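Local coordinates for stress response kinase A (Escherichia coli, PDB 1ZYL), which phosphorylates proteins, itself included, on serine and threonine with ATP and protects the bacterial cell from stress, probably that linked to reactive oxygen species, at residues Leu274-Tyr277 against Leu278-Met282. Residues are numbered along the deposited sequence; the frame is centred on the assembly and turned at random.
Sequences LVYY and LAWLM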
loop_
_atom_site.group_PDB
_atom_site.type_symbol
_atom_site.label_atom_id
_atom_site.label_comp_id
_atom_site.label_asym_id
_atom_site.label_seq_id
_atom_site.Cartn_x
_atom_site.Cartn_y
_atom_site.Cartn_z
ATOM N N LEU A 274 3.817 7.432 7.594
ATOM C CA LEU A 274 3.866 8.873 7.505
ATOM C C LEU A 274 5.173 9.348 6.920
ATOM O O LEU A 274 5.185 10.088 5.936
ATOM C CB LEU A 274 3.656 9.484 8.886
ATOM C CG LEU A 274 2.498 10.462 9.021
ATOM C CD1 LEU A 274 1.237 9.888 8.414
ATOM C CD2 LEU A 274 2.303 10.759 10.481
ATOM N N VAL A 275 6.276 8.918 7.511
ATOM C CA VAL A 275 7.570 9.348 7.027
ATOM C C VAL A 275 7.932 8.767 5.662
ATOM O O VAL A 275 8.579 9.434 4.861
ATOM C CB VAL A 275 8.663 9.036 8.060
ATOM C CG1 VAL A 275 8.476 7.643 8.579
ATOM C CG2 VAL A 275 10.035 9.195 7.441
ATOM N N TYR A 276 7.512 7.542 5.376
ATOM C CA TYR A 276 7.837 6.965 4.081
ATOM C C TYR A 276 7.108 7.699 2.959
ATOM O O TYR A 276 7.684 7.971 1.902
ATOM C CB TYR A 276 7.480 5.471 4.023
ATOM C CG TYR A 276 7.775 4.837 2.672
ATOM C CD1 TYR A 276 9.090 4.620 2.250
ATOM C CD2 TYR A 276 6.743 4.516 1.792
ATOM C CE1 TYR A 276 9.370 4.103 0.979
ATOM C CE2 TYR A 276 7.008 3.999 0.523
ATOM C CZ TYR A 276 8.321 3.797 0.120
ATOM O OH TYR A 276 8.579 3.292 -1.142
ATOM N N TYR A 277 5.840 8.015 3.198
ATOM C CA TYR A 277 5.011 8.703 2.210
ATOM C C TYR A 277 5.604 10.021 1.703
ATOM O O TYR A 277 5.320 10.459 0.586
ATOM C CB TYR A 277 3.616 8.933 2.798
ATOM C CG TYR A 277 2.713 9.791 1.959
ATOM C CD1 TYR A 277 2.716 11.172 2.096
ATOM C CD2 TYR A 277 1.839 9.224 1.034
ATOM C CE1 TYR A 277 1.869 11.980 1.337
ATOM C CE2 TYR A 277 0.980 10.024 0.259
ATOM C CZ TYR A 277 1.003 11.404 0.421
ATOM O OH TYR A 277 0.163 12.208 -0.316
ATOM N N LEU A 278 6.431 10.653 2.524
ATOM C CA LEU A 278 7.035 11.906 2.120
ATOM C C LEU A 278 8.136 11.634 1.117
ATOM O O LEU A 278 8.297 12.380 0.158
ATOM C CB LEU A 278 7.587 12.660 3.335
ATOM C CG LEU A 278 6.754 13.834 3.863
ATOM C CD1 LEU A 278 5.370 13.377 4.257
ATOM C CD2 LEU A 278 7.458 14.447 5.046
ATOM N N ALA A 279 8.896 10.565 1.331
ATOM C CA ALA A 279 9.972 10.215 0.408
ATOM C C ALA A 279 9.349 9.683 -0.884
ATOM O O ALA A 279 9.827 9.949 -1.990
ATOM C CB ALA A 279 10.884 9.162 1.032
ATOM N N TRP A 280 8.268 8.933 -0.722
ATOM C CA TRP A 280 7.555 8.350 -1.845
ATOM C C TRP A 280 7.181 9.446 -2.829
ATOM O O TRP A 280 7.476 9.336 -4.009
ATOM C CB TRP A 280 6.300 7.635 -1.342
ATOM C CG TRP A 280 5.509 6.972 -2.399
ATOM C CD1 TRP A 280 5.751 5.761 -2.964
ATOM C CD2 TRP A 280 4.318 7.472 -3.007
ATOM N NE1 TRP A 280 4.777 5.462 -3.890
ATOM C CE2 TRP A 280 3.883 6.500 -3.936
ATOM C CE3 TRP A 280 3.572 8.645 -2.859
ATOM C CZ2 TRP A 280 2.726 6.667 -4.717
ATOM C CZ3 TRP A 280 2.419 8.812 -3.635
ATOM C CH2 TRP A 280 2.010 7.825 -4.550
ATOM N N LEU A 281 6.528 10.497 -2.340
ATOM C CA LEU A 281 6.133 11.625 -3.189
ATOM C C LEU A 281 7.364 12.279 -3.772
ATOM O O LEU A 281 7.465 12.467 -4.975
ATOM C CB LEU A 281 5.371 12.672 -2.390
ATOM C CG LEU A 281 3.929 12.362 -2.010
ATOM C CD1 LEU A 281 3.494 13.332 -0.938
ATOM C CD2 LEU A 281 3.036 12.456 -3.233
ATOM N N MET A 282 8.302 12.629 -2.904
ATOM C CA MET A 282 9.535 13.259 -3.339
ATOM C C MET A 282 10.211 12.475 -4.466
ATOM O O MET A 282 10.489 13.033 -5.518
ATOM C CB MET A 282 10.492 13.413 -2.149
ATOM C CG MET A 282 9.920 14.252 -1.002
ATOM S SD MET A 282 11.035 14.539 0.399
ATOM C CE MET A 282 11.854 15.972 -0.170
#
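Trp280 meets Tyr276, four residues before it, and Tyr277, three before it, on helix 266-283. The backbone beneath them is helical: Trp280 N donates to Tyr276 O at 2.9 Å, and Leu281 N to Tyr277 O at 3.2 Å. Leu278 N, two residues before Trp280, makes a weak bond, three residues back, to Val275 O (3.4 Å).

Among the aromatic contacts, Tyr276 leans forward along the helix, bringing CE2 to 4.1 Å from Trp280 CD1 on the pyrrole part of the indole; the two rings meet obliquely. With CG anti to its backbone N (chi1 172°), Tyr277 carries its ring mainly outward, beside Leu281. This ring lies nearly parallel to the six-membered ring of Trp280, planes at 23°, but slid so far that the two barely overlap, their centroids 5.9 Å apart.

Aliphatic packing adds to this. Leu281 sets CG over one face of the Tyr277 ring, offset toward the rim and 4.2 Å from its centroid, a CH-pi contact that suits a branched, apolar side chain. On the buried side, apolar Val275 packs on helix 149-161, and Leu278 on both that helix and helix 300-316.

Tryptophan suits its place by pairing a broad apolar ring with one N-H donor. Loose aromatic contacts flank the indole, Phe290 meets it edge-to-face, and NE1 donates to Glu38 OE1 in the loop after strand 32-34, with the side chain about 8 Å from that of Ser36, the inferred ATP site: proximity, not contact.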